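Telomerase reverse transcriptase (PDB 4LMO) elongates telomeres as the catalytic subunit of telomerase, copying a template within the telomerase RNA, and is represented here by its RNA-binding domain. Local coordinates at residues A[217-227]-A[234-242]; A[68-76]-A[193-204]. All blocks are in the same frame, centred on the assembly; numbering follows the deposited sequence.

Contact 1. Residues A[217-227]-A[234-242]; sequences VRACFYATESM and RFYRQEVWA
Cys220 O, at the end of helix 191-220, receives the backbone N-H of Gln238 at 2.9 Å from Cys220 O to Gln238 N, with 163° at the hydrogen. A water lies in hydrogen-bonding reach of both Cys220 O and Glu239 OE1 and accepts from Arg237 NE, linking one helix end to the start of the next; Arg237 NH1 hydrogen-bonds to Cys96 O. Further along, Tyr222 N donates to Tyr236 O at 2.7 Å, and the return bond runs from Tyr236 N to Tyr222 O at 3.0 Å. Thr224 and Arg234 exchange a second such pair. These two hydrogen-bonded pairs, alternating with the non-hydrogen-bonded pairs Phe221-Arg237 and Ala223-Phe235, define an antiparallel beta hairpin that joins helix 191-220 to helix 238-251 in the RNA-binding domain. On one face Ala223 CB lies 3.7 Å from Phe235 CD2, and Val122 of helix 119-133 packs against Phe235. On the other, Tyr222 and Trp241 form an offset stack, centroids of the tyrosine ring and the five-membered ring 4.1 Å apart, planes 18° apart. The Trp241 side chain leaves its backbone with CG opposite N (chi1 -173°), which lays the indole face against the Tyr222 ring, Tyr222 CD2 being 3.3 Å from Trp241 CE2, while Thr224 CG2 approaches Trp241 CZ3 at 3.8 Å. A leucine in place of Trp241 would probably cost Tyr222 its stacking partner and open a gap beside the Thr224 methyl. Tyr236 turns an edge to that methyl, and its hydroxyl hydrogen-bonds to Leu113 O.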
# COMPACT_ATOMS: atom_id res chain seq x y z
N VAL A 217 4.33 -3.22 -1.90
CA VAL A 217 5.06 -4.05 -2.85
C VAL A 217 6.17 -3.24 -3.52
O VAL A 217 7.32 -3.69 -3.59
CB VAL A 217 4.10 -4.68 -3.89
CG1 VAL A 217 4.87 -5.52 -4.91
CG2 VAL A 217 3.06 -5.54 -3.20
N ARG A 218 5.84 -2.03 -3.98
CA ARG A 218 6.81 -1.11 -4.60
C ARG A 218 7.99 -0.77 -3.68
O ARG A 218 9.13 -0.74 -4.12
CB ARG A 218 6.13 0.18 -5.06
CG ARG A 218 5.70 0.19 -6.51
CD ARG A 218 5.11 1.53 -6.95
NE ARG A 218 5.96 2.67 -6.59
CZ ARG A 218 6.99 3.12 -7.31
NH1 ARG A 218 7.33 2.53 -8.45
NH2 ARG A 218 7.68 4.16 -6.89
N ALA A 219 7.69 -0.51 -2.41
CA ALA A 219 8.71 -0.09 -1.45
C ALA A 219 9.60 -1.24 -0.97
O ALA A 219 10.83 -1.14 -1.01
CB ALA A 219 8.06 0.61 -0.26
N CYS A 220 8.98 -2.35 -0.55
CA CYS A 220 9.69 -3.44 0.13
C CYS A 220 10.33 -4.47 -0.79
O CYS A 220 11.18 -5.24 -0.35
CB CYS A 220 8.74 -4.15 1.10
SG CYS A 220 7.99 -3.05 2.32
N PHE A 221 9.92 -4.48 -2.05
CA PHE A 221 10.40 -5.48 -2.99
C PHE A 221 10.89 -4.85 -4.29
O PHE A 221 10.60 -3.69 -4.58
CB PHE A 221 9.29 -6.49 -3.31
CG PHE A 221 8.79 -7.25 -2.11
CD1 PHE A 221 9.40 -8.44 -1.73
CD2 PHE A 221 7.71 -6.78 -1.37
CE1 PHE A 221 8.95 -9.14 -0.62
CE2 PHE A 221 7.26 -7.48 -0.26
CZ PHE A 221 7.87 -8.66 0.12
N TYR A 222 11.64 -5.63 -5.06
CA TYR A 222 11.91 -5.29 -6.45
C TYR A 222 11.64 -6.51 -7.32
O TYR A 222 12.26 -7.56 -7.14
CB TYR A 222 13.34 -4.78 -6.66
CG TYR A 222 13.59 -4.29 -8.07
CD1 TYR A 222 13.39 -2.95 -8.41
CD2 TYR A 222 14.00 -5.17 -9.07
CE1 TYR A 222 13.61 -2.50 -9.70
CE2 TYR A 222 14.22 -4.72 -10.37
CZ TYR A 222 14.03 -3.39 -10.68
OH TYR A 222 14.25 -2.95 -11.97
N ALA A 223 10.70 -6.36 -8.25
CA ALA A 223 10.37 -7.43 -9.17
C ALA A 223 11.17 -7.31 -10.46
O ALA A 223 11.36 -6.21 -10.98
CB ALA A 223 8.88 -7.44 -9.47
N THR A 224 11.65 -8.45 -10.95
CA THR A 224 12.40 -8.53 -12.21
C THR A 224 11.88 -9.70 -13.05
O THR A 224 11.33 -10.66 -12.52
CB THR A 224 13.92 -8.62 -11.97
OG1 THR A 224 14.62 -8.50 -13.21
CG2 THR A 224 14.31 -9.94 -11.29
N GLU A 225 12.08 -9.61 -14.37
CA GLU A 225 11.49 -10.57 -15.32
C GLU A 225 12.44 -11.68 -15.77
O GLU A 225 12.13 -12.42 -16.70
CB GLU A 225 10.94 -9.83 -16.54
CG GLU A 225 11.98 -9.03 -17.32
CD GLU A 225 11.40 -8.26 -18.49
OE1 GLU A 225 10.16 -8.28 -18.68
OE2 GLU A 225 12.19 -7.62 -19.22
N SER A 226 13.58 -11.80 -15.10
CA SER A 226 14.59 -12.80 -15.47
C SER A 226 14.25 -14.17 -14.82
O SER A 226 13.07 -14.51 -14.72
CB SER A 226 15.98 -12.27 -15.13
OG SER A 226 16.21 -10.99 -15.69
N MET A 227 15.24 -14.97 -14.39
CA MET A 227 16.67 -14.65 -14.40
C MET A 227 17.47 -15.35 -15.52
O MET A 227 18.16 -14.68 -16.28
CB MET A 227 17.29 -14.92 -13.02
CG MET A 227 16.88 -13.95 -11.92
SD MET A 227 18.17 -12.75 -11.50
CE MET A 227 17.70 -11.31 -12.45
N ARG A 234 9.94 -12.60 -10.61
CA ARG A 234 10.50 -12.85 -9.29
C ARG A 234 10.50 -11.58 -8.43
O ARG A 234 10.95 -10.53 -8.87
CB ARG A 234 11.94 -13.38 -9.40
CG ARG A 234 12.04 -14.82 -9.89
CD ARG A 234 13.50 -15.26 -9.96
NE ARG A 234 13.63 -16.68 -10.30
CZ ARG A 234 14.79 -17.33 -10.37
NH1 ARG A 234 15.94 -16.71 -10.11
NH2 ARG A 234 14.81 -18.62 -10.68
N PHE A 235 9.98 -11.70 -7.21
CA PHE A 235 10.01 -10.61 -6.23
C PHE A 235 11.17 -10.79 -5.26
O PHE A 235 11.20 -11.76 -4.50
CB PHE A 235 8.72 -10.57 -5.42
CG PHE A 235 7.50 -10.20 -6.21
CD1 PHE A 235 6.64 -11.18 -6.68
CD2 PHE A 235 7.20 -8.86 -6.46
CE1 PHE A 235 5.51 -10.84 -7.40
CE2 PHE A 235 6.06 -8.52 -7.18
CZ PHE A 235 5.22 -9.51 -7.65
N TYR A 236 12.11 -9.85 -5.27
CA TYR A 236 13.18 -9.85 -4.27
C TYR A 236 12.91 -8.79 -3.22
O TYR A 236 12.57 -7.65 -3.55
CB TYR A 236 14.54 -9.58 -4.92
CG TYR A 236 15.09 -10.72 -5.75
CD1 TYR A 236 15.96 -11.66 -5.19
CD2 TYR A 236 14.77 -10.84 -7.10
CE1 TYR A 236 16.47 -12.70 -5.95
CE2 TYR A 236 15.27 -11.88 -7.86
CZ TYR A 236 16.12 -12.81 -7.29
OH TYR A 236 16.62 -13.83 -8.05
N ARG A 237 13.06 -9.15 -1.95
CA ARG A 237 13.14 -8.16 -0.87
C ARG A 237 14.19 -7.14 -1.30
O ARG A 237 15.28 -7.53 -1.74
CB ARG A 237 13.56 -8.81 0.44
CG ARG A 237 12.53 -9.73 1.08
CD ARG A 237 11.61 -9.00 2.04
NE ARG A 237 12.34 -8.21 3.04
CZ ARG A 237 12.61 -8.61 4.28
NH1 ARG A 237 12.20 -9.79 4.72
NH2 ARG A 237 13.29 -7.80 5.09
N GLN A 238 13.87 -5.85 -1.19
CA GLN A 238 14.75 -4.81 -1.74
C GLN A 238 16.17 -4.86 -1.17
O GLN A 238 17.12 -4.45 -1.84
CB GLN A 238 14.12 -3.41 -1.60
CG GLN A 238 14.80 -2.47 -0.61
CD GLN A 238 14.14 -2.47 0.75
OE1 GLN A 238 12.95 -2.75 0.88
NE2 GLN A 238 14.92 -2.15 1.78
N GLU A 239 16.31 -5.39 0.05
CA GLU A 239 17.61 -5.58 0.68
C GLU A 239 18.46 -6.60 -0.08
O GLU A 239 19.65 -6.39 -0.29
CB GLU A 239 17.46 -6.03 2.14
CG GLU A 239 16.78 -5.02 3.06
CD GLU A 239 15.27 -5.21 3.15
OE1 GLU A 239 14.67 -5.77 2.20
OE2 GLU A 239 14.69 -4.79 4.17
N VAL A 240 17.82 -7.70 -0.49
CA VAL A 240 18.50 -8.74 -1.26
C VAL A 240 18.81 -8.22 -2.67
O VAL A 240 19.85 -8.56 -3.24
CB VAL A 240 17.67 -10.05 -1.36
CG1 VAL A 240 18.57 -11.21 -1.76
CG2 VAL A 240 16.98 -10.36 -0.05
N TRP A 241 17.91 -7.40 -3.21
CA TRP A 241 18.13 -6.79 -4.52
C TRP A 241 19.27 -5.81 -4.49
O TRP A 241 20.09 -5.79 -5.41
CB TRP A 241 16.86 -6.12 -5.03
CG TRP A 241 17.02 -5.63 -6.45
CD1 TRP A 241 17.18 -4.32 -6.89
CD2 TRP A 241 17.08 -6.45 -7.67
NE1 TRP A 241 17.32 -4.28 -8.25
CE2 TRP A 241 17.27 -5.52 -8.78
CE3 TRP A 241 17.00 -7.82 -7.94
CZ2 TRP A 241 17.36 -5.95 -10.10
CZ3 TRP A 241 17.10 -8.24 -9.27
CH2 TRP A 241 17.27 -7.33 -10.32
N ALA A 242 19.34 -5.01 -3.43
CA ALA A 242 20.46 -4.08 -3.23
C ALA A 242 21.80 -4.82 -3.12
O ALA A 242 22.83 -4.31 -3.57
CB ALA A 242 20.22 -3.21 -2.01
O HOH W 1 11.91 -5.43 2.32

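Contact 2. Residues A[68-76]-A[193-204]; sequences RFFNMVPLF and ELSYRTQILGQF
The guanidinium of Arg68 and the carboxylate of Glu193 meet end-on, their planes only 28° apart. Arg68 NH1 donates to Glu193 OE2 at 2.9 Å, while Arg68 NH2 reaches the syn lone pair of Glu193 OE1 at 3.1 Å. The guanidinium is set almost perpendicular to the Tyr196 ring, at 82°: the tyrosine brings its edge over one guanidinium face, with Tyr196 CE2 3.4 Å from Arg68 NE. Arg68 CG, anti to the backbone N (chi1 -160°), starts an arm that bends at chi3 and enters, knob-into-hole, among Glu193, Tyr196, Arg197 and Ile200 of helix 191-220. Ile200 CD1 touches the arm at Arg68 CD, 3.6 Å away, and also meets Phe69 CZ at 3.8 Å. Tyr196 OH lies at the Phe69 ring edge, near its plane. Farther along, the Phe76 and Phe204 rings stand nearly perpendicular and touch through Phe76 CZ and Phe204 CD1. Arg68, Glu193 and Tyr196 lie in regions that, as in relatives, probably contact the RNA template. Glu193 OE2 also takes a weak bond from Arg197 NH1, and Arg197 NH2 is held by Asn176 OD1; two arginines around one carboxylate would probably favour its charged form.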
# COMPACT_ATOMS: atom_id res chain seq x y z
N ARG A 68 -20.28 14.28 6.22
CA ARG A 68 -20.08 12.86 5.93
C ARG A 68 -18.61 12.45 6.06
O ARG A 68 -18.29 11.45 6.70
CB ARG A 68 -20.59 12.53 4.52
CG ARG A 68 -20.89 11.05 4.28
CD ARG A 68 -21.05 10.73 2.81
NE ARG A 68 -22.28 11.27 2.22
CZ ARG A 68 -23.42 10.60 2.07
NH1 ARG A 68 -23.52 9.34 2.48
NH2 ARG A 68 -24.47 11.20 1.52
N PHE A 69 -17.73 13.25 5.45
CA PHE A 69 -16.30 12.97 5.45
C PHE A 69 -15.61 13.45 6.72
O PHE A 69 -14.57 12.90 7.11
CB PHE A 69 -15.64 13.55 4.19
CG PHE A 69 -16.08 12.88 2.92
CD1 PHE A 69 -17.22 13.33 2.24
CD2 PHE A 69 -15.38 11.80 2.40
CE1 PHE A 69 -17.63 12.72 1.07
CE2 PHE A 69 -15.79 11.19 1.22
CZ PHE A 69 -16.91 11.64 0.56
N PHE A 70 -16.18 14.46 7.37
CA PHE A 70 -15.67 14.94 8.65
C PHE A 70 -15.79 13.87 9.74
O PHE A 70 -14.91 13.74 10.59
CB PHE A 70 -16.39 16.22 9.10
CG PHE A 70 -15.92 16.74 10.44
CD1 PHE A 70 -16.72 16.60 11.57
CD2 PHE A 70 -14.67 17.34 10.56
CE1 PHE A 70 -16.28 17.07 12.81
CE2 PHE A 70 -14.23 17.81 11.79
CZ PHE A 70 -15.03 17.68 12.91
N ASN A 71 -16.87 13.10 9.70
CA ASN A 71 -17.08 12.03 10.67
C ASN A 71 -16.14 10.84 10.51
O ASN A 71 -16.01 10.02 11.41
CB ASN A 71 -18.54 11.57 10.65
CG ASN A 71 -19.49 12.63 11.19
OD1 ASN A 71 -20.59 12.81 10.67
ND2 ASN A 71 -19.08 13.32 12.25
N MET A 72 -15.46 10.78 9.36
CA MET A 72 -14.50 9.71 9.07
C MET A 72 -13.11 10.00 9.64
O MET A 72 -12.27 9.11 9.72
CB MET A 72 -14.38 9.48 7.56
CG MET A 72 -15.69 9.21 6.83
SD MET A 72 -15.40 9.11 5.05
CE MET A 72 -17.08 9.13 4.43
N VAL A 73 -12.88 11.26 10.03
CA VAL A 73 -11.57 11.70 10.54
C VAL A 73 -10.99 10.79 11.63
O VAL A 73 -9.83 10.37 11.51
CB VAL A 73 -11.59 13.19 11.00
CG1 VAL A 73 -10.30 13.56 11.73
CG2 VAL A 73 -11.80 14.12 9.82
N PRO A 74 -11.77 10.46 12.68
CA PRO A 74 -11.25 9.61 13.76
C PRO A 74 -10.77 8.24 13.28
O PRO A 74 -9.75 7.74 13.78
CB PRO A 74 -12.46 9.45 14.70
CG PRO A 74 -13.28 10.67 14.46
CD PRO A 74 -13.14 10.92 12.98
N LEU A 75 -11.49 7.64 12.33
CA LEU A 75 -11.15 6.33 11.79
C LEU A 75 -9.87 6.35 10.98
O LEU A 75 -9.06 5.42 11.06
CB LEU A 75 -12.29 5.79 10.93
CG LEU A 75 -13.38 5.00 11.66
CD1 LEU A 75 -14.45 4.55 10.67
CD2 LEU A 75 -12.77 3.82 12.39
N PHE A 76 -9.69 7.40 10.19
CA PHE A 76 -8.51 7.53 9.35
C PHE A 76 -7.30 8.01 10.15
O PHE A 76 -6.16 7.69 9.80
CB PHE A 76 -8.80 8.42 8.14
CG PHE A 76 -9.59 7.73 7.05
CD1 PHE A 76 -8.94 7.10 6.00
CD2 PHE A 76 -10.98 7.70 7.09
CE1 PHE A 76 -9.66 6.46 5.00
CE2 PHE A 76 -11.71 7.06 6.09
CZ PHE A 76 -11.04 6.44 5.05
N GLU A 193 -28.45 7.83 -3.17
CA GLU A 193 -27.67 7.67 -1.95
C GLU A 193 -26.83 6.39 -1.99
O GLU A 193 -25.65 6.42 -1.63
CB GLU A 193 -28.59 7.69 -0.71
CG GLU A 193 -27.89 7.44 0.62
CD GLU A 193 -26.86 8.49 1.00
OE1 GLU A 193 -26.79 9.55 0.33
OE2 GLU A 193 -26.12 8.27 1.98
N LEU A 194 -27.44 5.29 -2.43
CA LEU A 194 -26.72 4.03 -2.60
C LEU A 194 -25.58 4.18 -3.60
O LEU A 194 -24.48 3.68 -3.37
CB LEU A 194 -27.67 2.90 -3.02
CG LEU A 194 -27.08 1.51 -3.28
CD1 LEU A 194 -26.34 0.96 -2.07
CD2 LEU A 194 -28.16 0.54 -3.73
N SER A 195 -25.86 4.87 -4.71
CA SER A 195 -24.88 5.16 -5.75
C SER A 195 -23.71 5.99 -5.22
O SER A 195 -22.55 5.76 -5.59
CB SER A 195 -25.56 5.88 -6.92
OG SER A 195 -24.61 6.45 -7.81
N TYR A 196 -24.01 6.95 -4.35
CA TYR A 196 -22.99 7.80 -3.75
C TYR A 196 -22.18 7.05 -2.69
O TYR A 196 -20.97 7.27 -2.55
CB TYR A 196 -23.62 9.06 -3.16
CG TYR A 196 -22.63 10.13 -2.74
CD1 TYR A 196 -21.69 10.62 -3.65
CD2 TYR A 196 -22.66 10.66 -1.46
CE1 TYR A 196 -20.78 11.60 -3.27
CE2 TYR A 196 -21.76 11.65 -1.07
CZ TYR A 196 -20.82 12.11 -1.98
OH TYR A 196 -19.94 13.09 -1.60
N ARG A 197 -22.85 6.17 -1.95
CA ARG A 197 -22.19 5.27 -1.00
C ARG A 197 -21.24 4.31 -1.71
O ARG A 197 -20.11 4.08 -1.25
CB ARG A 197 -23.22 4.53 -0.14
CG ARG A 197 -23.40 5.13 1.25
CD ARG A 197 -24.85 5.37 1.65
NE ARG A 197 -25.51 4.20 2.23
CZ ARG A 197 -26.54 4.25 3.08
NH1 ARG A 197 -27.03 5.42 3.48
NH2 ARG A 197 -27.07 3.13 3.54
N THR A 198 -21.68 3.78 -2.85
CA THR A 198 -20.87 2.90 -3.70
C THR A 198 -19.65 3.64 -4.27
O THR A 198 -18.55 3.09 -4.32
CB THR A 198 -21.71 2.31 -4.86
OG1 THR A 198 -22.94 1.78 -4.34
CG2 THR A 198 -20.96 1.19 -5.57
N GLN A 199 -19.87 4.89 -4.68
CA GLN A 199 -18.82 5.76 -5.22
C GLN A 199 -17.69 5.99 -4.20
O GLN A 199 -16.51 5.85 -4.54
CB GLN A 199 -19.43 7.09 -5.66
CG GLN A 199 -18.46 8.10 -6.27
CD GLN A 199 -19.15 9.40 -6.65
OE1 GLN A 199 -20.06 9.41 -7.49
NE2 GLN A 199 -18.72 10.50 -6.06
N ILE A 200 -18.06 6.32 -2.96
CA ILE A 200 -17.08 6.56 -1.90
C ILE A 200 -16.30 5.29 -1.58
O ILE A 200 -15.07 5.31 -1.51
CB ILE A 200 -17.73 7.14 -0.62
CG1 ILE A 200 -18.43 8.47 -0.91
CG2 ILE A 200 -16.68 7.35 0.46
CD1 ILE A 200 -19.44 8.87 0.15
N LEU A 201 -17.02 4.18 -1.39
CA LEU A 201 -16.39 2.90 -1.08
C LEU A 201 -15.48 2.42 -2.21
O LEU A 201 -14.45 1.80 -1.95
CB LEU A 201 -17.45 1.84 -0.75
CG LEU A 201 -16.94 0.46 -0.31
CD1 LEU A 201 -16.28 0.51 1.07
CD2 LEU A 201 -18.07 -0.55 -0.31
N GLY A 202 -15.88 2.70 -3.45
CA GLY A 202 -15.05 2.43 -4.61
C GLY A 202 -13.70 3.11 -4.47
O GLY A 202 -12.66 2.46 -4.56
N GLN A 203 -13.73 4.42 -4.23
CA GLN A 203 -12.51 5.21 -4.03
C GLN A 203 -11.59 4.61 -2.97
O GLN A 203 -10.38 4.53 -3.17
CB GLN A 203 -12.85 6.64 -3.62
CG GLN A 203 -13.28 7.56 -4.75
CD GLN A 203 -13.72 8.92 -4.22
OE1 GLN A 203 -14.70 9.02 -3.48
NE2 GLN A 203 -13.00 9.96 -4.60
N PHE A 204 -12.17 4.19 -1.85
CA PHE A 204 -11.40 3.66 -0.73
C PHE A 204 -10.81 2.29 -1.05
O PHE A 204 -9.61 2.08 -0.89
CB PHE A 204 -12.25 3.62 0.55
CG PHE A 204 -11.61 2.85 1.68
CD1 PHE A 204 -10.54 3.40 2.39
CD2 PHE A 204 -12.08 1.60 2.04
CE1 PHE A 204 -9.95 2.69 3.43
CE2 PHE A 204 -11.49 0.89 3.08
CZ PHE A 204 -10.43 1.44 3.78

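How the contacts relate
Helix 191-220 is the element common to both contacts: contact 2 uses its early part, residues 193-204, and contact 1 begins in its last turn and continues into the hairpin that follows. Their centres lie 34 Å apart on opposite sides of the chain's centre, and with nearest atoms about 15 Å apart they do not touch. Along the chain contact 2 closes before contact 1 opens. The two also differ in span. Contact 2 bridges 116 intervening residues, bringing helices 67-70 and 73-85 to helix 191-220, whereas contact 1 is local, with six residues between its segments. One long helix therefore connects a region probably facing the RNA template with the hairpin leading into helix 238-251.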